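Side-chain contacts in SnoaL-like domain-containing protein (Novosphingobium aromaticivorans, PDB 2RFR), which is of unknown function but has the cystatin-like fold of the NTF2 superfamily, whose SnoaL-like members include enzymes acting on small molecules: residues R11-E16 against F125-A130; R18-E23 against A130-V135; E42-V45 against E49-V52. All blocks are in the same frame, centred on the assembly; numbering follows the deposited sequence.

Contact 1 of 3, residues R11-E16 against F125-A130; sequences RLRLLE and FRRTPA
R13 and R127 meet through their guanidinium groups, which lie flat on one another with centres 3.5 Å apart and planes 15° from parallel. The stack is offset: NH1 of R127 sits over the middle of the R13 group, while NH2 of R13 rides nearer the rim of its partner. R13 sends a chain extended as far as NE out from helix 5-33, with CG anti to the backbone N (chi1 -171°); R127 comes off strand 112-128 and bends at chi3 (-54°), which turns its flat group to face the helix.

No hydrogen bond joins the two, since every close pair, such as R13 NH1 and R127 NH2 at 3.3 Å, is donor to donor. The polar grip on R127 comes from elsewhere: NE forms a salt bridge with D95, NH1 another with D17, and NH2 bonds to the carbonyl of G94. With a leucine in its place, D95 and D17 would probably lose a shared cationic partner and R13 the flat surface it rests on. The two acidic neighbours probably offset the like charges, making this arginine stack at the surface tolerable where the long helix passes the end of the strand.

Contact 2 of 3, residues R18-E23 against A130-V135; sequences REEIRE and AGWRAV
E20 reaches from helix 5-33 to the start of strand 131-141, meeting W132 along most of its length. Its CB lies 4.0 Å from CD1 of the indole. The chain then runs extended beyond CG, and CD arrives at the ring edge, in the indole plane, 3.6 Å from W132 CD1; the carboxylate stands 74° to the ring. OE1 touches the same CD1, whereas OE2 goes on to the backbone and accepts from W132 N at 2.9 Å, on its syn side but 33° out of the carboxylate plane. A water donates to both E20 OE2 and W132 O, so two donors hold this oxygen and the strand residue is tied at both its N and its O. OE2 also lies against CA of G131, where a side chain would collide with it.

I21 covers one face of the indole. Its CD1 sits over the six-membered ring, 3.9 Å from the centroid and close to the normal, a CH-pi contact. With CG1 beside the backbone N (chi1 -69°), the ethyl arm can follow the ring, and CG1 itself touches W132 CG and CD2. The indole N-H, at NE1, donates to D17, one turn before I21 on the same helix.

The helix thus holds W132 by three chemistries: carboxylate to amide, aspartate to indole N-H, and methyl to ring face. Together they probably limit the tryptophan's rotation and tie the helix to the curved sheet of the cystatin-like fold.

Contact 3 of 3, residues E42-V45 against E49-V52; sequences ELWV and EYAV
W44 lays the benzene end of its indole beside Y50, with CH2 4.1 Å from CD2 of the tyrosine ring; CZ2 touches the same CD2 and also Y50 CB. The two planes are 24° apart but slid past each other, their six-membered rings 5.8 Å between centroids, so the rings barely overlap and meet obliquely at these few carbons. On W44, CG lies beside the backbone N (chi1 -84°), which carries the indole across to strand 48-52.

The pyrrole side of W44 meets backbone instead. NE1 donates to the carbonyl O of E49 at 3.1 Å, a weak bond bent to 132°, and CD1 rests near E49 N. The carboxylate of E49 is engaged elsewhere, in a salt bridge to R136 on strand 131-141.

Y28 of helix 5-33 packs on both aromatic side chains, and I64 and L67 of helix 61-69 add to their surroundings on W44 and Y50, respectively. A single indole therefore spans the short turn between strands 44-45 and 48-52: its N-H has a weak, bent bond to a backbone carbonyl, while the side chain packs with Y50, Y28 and I64 between sheet and helices.

Contact 1 is a surface meeting, with neither of its touching residues buried, whereas contacts 2 and 3 are partly buried and each centres on a tryptophan. Contacts 1 and 2 both join helix 5-33 to the sheet, through neighbouring strands 112-128 and 131-141; D17 serves both, and R127 NH2 packs 3.5 Å from W132 CZ2. Contact 3 lies on the other flank of strand 131-141, where A134 N and L43 O are 2.8 Å apart, a probable hydrogen bond. Chemistry changes accordingly: stacked cations, probably offset by nearby acids, outside; a carboxylate-amide bond with CH-pi packing further in; and a slid-apart aromatic pair with a weak indole N-H bond in contact 3.

Contact 1 of 3, residues R11-E16 against F125-A130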
loop_
_atom_site.group_PDB
_atom_site.type_symbol
_atom_site.label_atom_id
_atom_site.label_comp_id
_atom_site.label_asym_id
_atom_site.label_seq_id
_atom_site.Cartn_x
_atom_site.Cartn_y
_atom_site.Cartn_z
ATOM N N ARG A 11 23.244 4.387 6.694
ATOM C CA ARG A 11 21.855 4.801 6.700
ATOM C C ARG A 11 21.202 4.557 5.336
ATOM O O ARG A 11 20.043 4.119 5.268
ATOM C CB ARG A 11 21.793 6.289 7.062
ATOM C CG ARG A 11 22.020 6.532 8.543
ATOM C CD ARG A 11 22.381 7.923 8.855
ATOM N NE ARG A 11 21.374 8.879 8.436
ATOM C CZ ARG A 11 21.560 10.186 8.373
ATOM N NH1 ARG A 11 22.729 10.692 8.732
ATOM N NH2 ARG A 11 20.569 10.972 7.944
ATOM N N LEU A 12 21.919 4.812 4.252
ATOM C CA LEU A 12 21.415 4.545 2.916
ATOM C C LEU A 12 21.180 3.054 2.727
ATOM O O LEU A 12 20.163 2.631 2.158
ATOM C CB LEU A 12 22.380 5.082 1.875
ATOM C CG LEU A 12 22.023 4.884 0.431
ATOM C CD1 LEU A 12 20.657 5.524 0.162
ATOM C CD2 LEU A 12 23.131 5.494 -0.445
ATOM N N ARG A 13 22.095 2.214 3.174
ATOM C CA ARG A 13 21.930 0.782 3.050
ATOM C C ARG A 13 20.664 0.294 3.726
ATOM O O ARG A 13 19.990 -0.574 3.211
ATOM C CB ARG A 13 23.169 0.083 3.585
ATOM C CG ARG A 13 23.169 -1.441 3.288
ATOM C CD ARG A 13 24.478 -2.042 3.700
ATOM N NE ARG A 13 24.731 -3.431 3.283
ATOM C CZ ARG A 13 24.781 -4.444 4.108
ATOM N NH1 ARG A 13 24.425 -4.293 5.377
ATOM N NH2 ARG A 13 25.166 -5.633 3.642
ATOM N N LEU A 14 20.370 0.864 4.884
ATOM C CA LEU A 14 19.156 0.492 5.601
ATOM C C LEU A 14 17.916 0.852 4.812
ATOM O O LEU A 14 16.977 0.082 4.726
ATOM C CB LEU A 14 19.148 1.150 6.984
ATOM C CG LEU A 14 17.954 0.769 7.837
ATOM C CD1 LEU A 14 17.788 -0.765 7.901
ATOM C CD2 LEU A 14 18.048 1.352 9.262
ATOM N N LEU A 15 17.879 2.039 4.212
ATOM C CA LEU A 15 16.764 2.431 3.338
ATOM C C LEU A 15 16.675 1.507 2.160
ATOM O O LEU A 15 15.576 1.121 1.758
ATOM C CB LEU A 15 16.862 3.880 2.887
ATOM C CG LEU A 15 16.547 4.961 3.901
ATOM C CD1 LEU A 15 16.690 6.279 3.156
ATOM C CD2 LEU A 15 15.145 4.818 4.425
ATOM N N GLU A 16 17.808 1.158 1.562
ATOM C CA GLU A 16 17.804 0.223 0.440
ATOM C C GLU A 16 17.262 -1.134 0.822
ATOM O O GLU A 16 16.534 -1.759 0.069
ATOM C CB GLU A 16 19.203 0.103 -0.185
ATOM C CG GLU A 16 19.638 1.381 -0.890
ATOM C CD GLU A 16 21.105 1.353 -1.267
ATOM O OE1 GLU A 16 21.929 0.749 -0.568
ATOM O OE2 GLU A 16 21.498 1.962 -2.287
ATOM N N PHE A 125 12.699 -12.652 6.088
ATOM C CA PHE A 125 13.600 -12.458 4.955
ATOM C C PHE A 125 15.030 -12.625 5.412
ATOM O O PHE A 125 15.362 -12.431 6.580
ATOM C CB PHE A 125 13.442 -11.055 4.362
ATOM C CG PHE A 125 12.054 -10.687 3.958
ATOM C CD1 PHE A 125 11.206 -10.174 4.870
ATOM C CD2 PHE A 125 11.581 -10.918 2.695
ATOM C CE1 PHE A 125 9.903 -9.851 4.523
ATOM C CE2 PHE A 125 10.261 -10.614 2.319
ATOM C CZ PHE A 125 9.420 -10.100 3.272
ATOM N N ARG A 126 15.895 -12.866 4.440
ATOM C CA ARG A 126 17.325 -12.778 4.707
ATOM C C ARG A 126 18.067 -12.219 3.534
ATOM O O ARG A 126 17.667 -12.316 2.403
ATOM C CB ARG A 126 17.877 -14.078 5.188
ATOM C CG ARG A 126 18.051 -15.094 4.207
ATOM C CD ARG A 126 18.973 -16.175 4.850
ATOM N NE ARG A 126 19.108 -17.232 3.907
ATOM C CZ ARG A 126 18.499 -18.419 3.940
ATOM N NH1 ARG A 126 17.711 -18.797 4.946
ATOM N NH2 ARG A 126 18.756 -19.248 2.945
ATOM N N ARG A 127 19.196 -11.614 3.859
ATOM C CA ARG A 127 20.066 -11.040 2.851
ATOM C C ARG A 127 20.838 -12.175 2.244
ATOM O O ARG A 127 21.552 -12.838 2.944
ATOM C CB ARG A 127 21.027 -10.040 3.515
ATOM C CG ARG A 127 21.816 -9.205 2.507
ATOM C CD ARG A 127 22.988 -8.474 3.225
ATOM N NE ARG A 127 22.531 -7.677 4.374
ATOM C CZ ARG A 127 21.934 -6.478 4.251
ATOM N NH1 ARG A 127 21.775 -5.864 3.059
ATOM N NH2 ARG A 127 21.534 -5.831 5.337
ATOM N N THR A 128 20.812 -12.334 0.963
ATOM C CA THR A 128 21.596 -13.347 0.265
ATOM C C THR A 128 22.567 -12.620 -0.615
ATOM O O THR A 128 22.435 -11.430 -0.832
ATOM C CB THR A 128 20.703 -14.245 -0.629
ATOM O OG1 THR A 128 20.378 -13.586 -1.871
ATOM C CG2 THR A 128 19.427 -14.713 0.116
ATOM N N PRO A 129 23.533 -13.349 -1.191
ATOM C CA PRO A 129 24.450 -12.673 -2.118
ATOM C C PRO A 129 23.787 -12.036 -3.325
ATOM O O PRO A 129 24.361 -11.099 -3.898
ATOM C CB PRO A 129 25.429 -13.794 -2.515
ATOM C CG PRO A 129 25.422 -14.724 -1.366
ATOM C CD PRO A 129 23.967 -14.721 -0.880
ATOM N N ALA A 130 22.590 -12.485 -3.696
ATOM C CA ALA A 130 21.861 -11.962 -4.835
ATOM C C ALA A 130 20.765 -10.961 -4.395
ATOM O O ALA A 130 19.940 -10.560 -5.223
ATOM C CB ALA A 130 21.207 -13.075 -5.567
#

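Contact 2 of 3, residues R18-E23 against A130-V135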
loop_
_atom_site.group_PDB
_atom_site.type_symbol
_atom_site.label_atom_id
_atom_site.label_comp_id
_atom_site.label_asym_id
_atom_site.label_seq_id
_atom_site.Cartn_x
_atom_site.Cartn_y
_atom_site.Cartn_z
ATOM N N ARG A 18 15.103 -1.833 3.222
ATOM C CA ARG A 18 13.679 -1.740 3.434
ATOM C C ARG A 18 12.948 -1.638 2.114
ATOM O O ARG A 18 11.895 -2.263 1.938
ATOM C CB ARG A 18 13.383 -0.528 4.295
ATOM C CG ARG A 18 13.891 -0.676 5.723
ATOM C CD ARG A 18 13.719 0.619 6.550
ATOM N NE ARG A 18 12.318 0.947 6.662
ATOM C CZ ARG A 18 11.479 0.333 7.503
ATOM N NH1 ARG A 18 11.939 -0.513 8.375
ATOM N NH2 ARG A 18 10.202 0.638 7.522
ATOM N N GLU A 19 13.487 -0.892 1.167
ATOM C CA GLU A 19 12.833 -0.730 -0.108
ATOM C C GLU A 19 12.869 -2.047 -0.892
ATOM O O GLU A 19 11.904 -2.387 -1.611
ATOM C CB GLU A 19 13.430 0.491 -0.833
ATOM C CG GLU A 19 13.030 0.684 -2.246
ATOM C CD GLU A 19 11.621 0.991 -2.405
ATOM O OE1 GLU A 19 10.967 1.386 -1.451
ATOM O OE2 GLU A 19 11.203 0.905 -3.559
ATOM N N GLU A 20 13.952 -2.809 -0.792
ATOM C CA GLU A 20 14.041 -4.116 -1.446
ATOM C C GLU A 20 13.044 -5.086 -0.890
ATOM O O GLU A 20 12.414 -5.817 -1.662
ATOM C CB GLU A 20 15.435 -4.703 -1.296
ATOM C CG GLU A 20 16.142 -5.155 -2.463
ATOM C CD GLU A 20 17.521 -5.737 -2.195
ATOM O OE1 GLU A 20 18.463 -5.010 -1.815
ATOM O OE2 GLU A 20 17.593 -6.952 -2.373
ATOM N N ILE A 21 12.906 -5.097 0.408
ATOM C CA ILE A 21 11.956 -6.007 1.062
ATOM C C ILE A 21 10.518 -5.615 0.648
ATOM O O ILE A 21 9.718 -6.491 0.313
ATOM C CB ILE A 21 12.167 -5.970 2.559
ATOM C CG1 ILE A 21 13.492 -6.617 2.912
ATOM C CG2 ILE A 21 10.979 -6.645 3.301
ATOM C CD1 ILE A 21 14.038 -6.240 4.292
ATOM N N ARG A 22 10.200 -4.326 0.658
ATOM C CA ARG A 22 8.877 -3.892 0.224
ATOM C C ARG A 22 8.604 -4.268 -1.217
ATOM O O ARG A 22 7.466 -4.625 -1.588
ATOM C CB ARG A 22 8.713 -2.398 0.494
ATOM C CG ARG A 22 8.560 -2.118 1.999
ATOM C CD ARG A 22 8.201 -0.697 2.231
ATOM N NE ARG A 22 7.582 -0.574 3.567
ATOM C CZ ARG A 22 8.237 -0.152 4.625
ATOM N NH1 ARG A 22 9.516 0.212 4.512
ATOM N NH2 ARG A 22 7.652 -0.047 5.811
ATOM N N GLU A 23 9.618 -4.164 -2.079
ATOM C CA GLU A 23 9.493 -4.542 -3.483
ATOM C C GLU A 23 9.227 -6.025 -3.629
ATOM O O GLU A 23 8.357 -6.407 -4.435
ATOM C CB GLU A 23 10.730 -4.013 -4.279
ATOM C CG GLU A 23 10.781 -4.328 -5.694
ATOM C CD GLU A 23 9.775 -3.603 -6.573
ATOM O OE1 GLU A 23 9.319 -2.409 -6.372
ATOM O OE2 GLU A 23 9.612 -4.192 -7.633
ATOM N N ALA A 130 22.590 -12.485 -3.696
ATOM C CA ALA A 130 21.861 -11.962 -4.835
ATOM C C ALA A 130 20.765 -10.961 -4.395
ATOM O O ALA A 130 19.940 -10.560 -5.223
ATOM C CB ALA A 130 21.207 -13.075 -5.567
ATOM N N GLY A 131 20.753 -10.583 -3.120
ATOM C CA GLY A 131 19.752 -9.649 -2.598
ATOM C C GLY A 131 18.862 -10.264 -1.548
ATOM O O GLY A 131 18.956 -11.436 -1.202
ATOM N N TRP A 132 17.970 -9.461 -1.021
ATOM C CA TRP A 132 17.015 -9.950 -0.053
ATOM C C TRP A 132 16.082 -10.968 -0.707
ATOM O O TRP A 132 15.640 -10.791 -1.830
ATOM C CB TRP A 132 16.219 -8.781 0.514
ATOM C CG TRP A 132 16.999 -7.965 1.476
ATOM C CD1 TRP A 132 17.748 -6.820 1.203
ATOM C CD2 TRP A 132 17.135 -8.185 2.875
ATOM N NE1 TRP A 132 18.316 -6.361 2.347
ATOM C CE2 TRP A 132 17.952 -7.154 3.396
ATOM C CE3 TRP A 132 16.649 -9.143 3.756
ATOM C CZ2 TRP A 132 18.270 -7.078 4.736
ATOM C CZ3 TRP A 132 16.951 -9.065 5.096
ATOM C CH2 TRP A 132 17.777 -8.051 5.575
ATOM N N ARG A 133 15.772 -12.018 0.057
ATOM C CA ARG A 133 14.805 -13.042 -0.356
ATOM C C ARG A 133 13.957 -13.448 0.836
ATOM O O ARG A 133 14.385 -13.368 1.988
ATOM C CB ARG A 133 15.536 -14.295 -0.885
ATOM C CG ARG A 133 16.338 -14.115 -2.139
ATOM C CD ARG A 133 15.504 -13.884 -3.370
ATOM N NE ARG A 133 16.303 -13.760 -4.581
ATOM C CZ ARG A 133 16.842 -12.646 -5.023
ATOM N NH1 ARG A 133 16.785 -11.523 -4.345
ATOM N NH2 ARG A 133 17.513 -12.655 -6.159
ATOM N N ALA A 134 12.725 -13.870 0.563
ATOM C CA ALA A 134 11.868 -14.395 1.580
ATOM C C ALA A 134 12.357 -15.742 2.097
ATOM O O ALA A 134 12.846 -16.589 1.331
ATOM C CB ALA A 134 10.410 -14.538 1.032
ATOM N N VAL A 135 12.203 -15.970 3.387
ATOM C CA VAL A 135 12.523 -17.255 4.018
ATOM C C VAL A 135 11.250 -17.998 4.336
ATOM O O VAL A 135 11.046 -19.110 3.874
ATOM C CB VAL A 135 13.386 -17.046 5.257
ATOM C CG1 VAL A 135 13.603 -18.393 6.012
ATOM C CG2 VAL A 135 14.720 -16.402 4.858
HETATM O O HOH W 1 15.512 -8.439 -3.388
#

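Contact 3 of 3, residues E42-V45 against E49-V52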
loop_
_atom_site.group_PDB
_atom_site.type_symbol
_atom_site.label_atom_id
_atom_site.label_comp_id
_atom_site.label_asym_id
_atom_site.label_seq_id
_atom_site.Cartn_x
_atom_site.Cartn_y
_atom_site.Cartn_z
ATOM N N GLU A 42 10.872 -17.619 -6.925
ATOM C CA GLU A 42 12.193 -17.019 -6.778
ATOM C C GLU A 42 12.224 -15.783 -5.914
ATOM O O GLU A 42 13.318 -15.285 -5.618
ATOM C CB GLU A 42 12.795 -16.777 -8.165
ATOM C CG GLU A 42 13.071 -18.086 -8.919
ATOM C CD GLU A 42 13.350 -17.939 -10.388
ATOM O OE1 GLU A 42 13.230 -16.819 -10.942
ATOM O OE2 GLU A 42 13.700 -18.991 -10.991
ATOM N N LEU A 43 11.086 -15.323 -5.414
ATOM C CA LEU A 43 11.092 -14.360 -4.324
ATOM C C LEU A 43 11.650 -14.955 -3.027
ATOM O O LEU A 43 12.081 -14.181 -2.163
ATOM C CB LEU A 43 9.681 -13.837 -4.090
ATOM C CG LEU A 43 8.978 -13.140 -5.263
ATOM C CD1 LEU A 43 7.519 -12.844 -4.852
ATOM C CD2 LEU A 43 9.697 -11.849 -5.668
ATOM N N TRP A 44 11.565 -16.282 -2.895
ATOM C CA TRP A 44 12.071 -17.019 -1.760
ATOM C C TRP A 44 13.439 -17.585 -2.008
ATOM O O TRP A 44 13.846 -17.839 -3.133
ATOM C CB TRP A 44 11.145 -18.215 -1.465
ATOM C CG TRP A 44 9.900 -17.939 -0.617
ATOM C CD1 TRP A 44 9.728 -18.184 0.690
ATOM C CD2 TRP A 44 8.620 -17.422 -1.119
ATOM N NE1 TRP A 44 8.459 -17.870 1.056
ATOM C CE2 TRP A 44 7.751 -17.417 -0.036
ATOM C CE3 TRP A 44 8.137 -17.032 -2.365
ATOM C CZ2 TRP A 44 6.425 -17.004 -0.147
ATOM C CZ3 TRP A 44 6.817 -16.607 -2.469
ATOM C CH2 TRP A 44 5.979 -16.614 -1.366
ATOM N N VAL A 45 14.139 -17.834 -0.907
ATOM C CA VAL A 45 15.331 -18.722 -0.891
ATOM C C VAL A 45 14.919 -20.093 -1.391
ATOM O O VAL A 45 13.738 -20.479 -1.391
ATOM C CB VAL A 45 16.006 -18.749 0.490
ATOM C CG1 VAL A 45 16.478 -17.344 0.896
ATOM C CG2 VAL A 45 15.133 -19.402 1.549
ATOM N N GLU A 49 9.637 -21.362 2.634
ATOM C CA GLU A 49 8.359 -21.990 2.965
ATOM C C GLU A 49 7.229 -20.967 2.892
ATOM O O GLU A 49 7.393 -19.785 3.226
ATOM C CB GLU A 49 8.413 -22.545 4.381
ATOM C CG GLU A 49 9.427 -23.622 4.565
ATOM C CD GLU A 49 9.298 -24.144 5.960
ATOM O OE1 GLU A 49 9.264 -23.343 6.954
ATOM O OE2 GLU A 49 9.384 -25.354 6.094
ATOM N N TYR A 50 6.062 -21.486 2.555
ATOM C CA TYR A 50 4.827 -20.725 2.583
ATOM C C TYR A 50 3.789 -21.591 3.286
ATOM O O TYR A 50 3.383 -22.646 2.768
ATOM C CB TYR A 50 4.403 -20.365 1.167
ATOM C CG TYR A 50 3.199 -19.431 1.045
ATOM C CD1 TYR A 50 2.522 -18.860 2.135
ATOM C CD2 TYR A 50 2.816 -18.991 -0.240
ATOM C CE1 TYR A 50 1.396 -18.037 1.951
ATOM C CE2 TYR A 50 1.706 -18.163 -0.409
ATOM C CZ TYR A 50 1.017 -17.672 0.697
ATOM O OH TYR A 50 -0.098 -16.843 0.578
ATOM N N ALA A 51 3.402 -21.157 4.482
ATOM C CA ALA A 51 2.483 -21.841 5.383
ATOM C C ALA A 51 1.192 -21.066 5.508
ATOM O O ALA A 51 1.207 -19.846 5.662
ATOM C CB ALA A 51 3.143 -22.044 6.747
ATOM N N VAL A 52 0.091 -21.777 5.428
ATOM C CA VAL A 52 -1.253 -21.223 5.583
ATOM C C VAL A 52 -1.967 -22.168 6.541
ATOM O O VAL A 52 -1.960 -23.360 6.343
ATOM C CB VAL A 52 -2.015 -21.060 4.236
ATOM C CG1 VAL A 52 -3.378 -20.427 4.512
ATOM C CG2 VAL A 52 -1.202 -20.226 3.238
#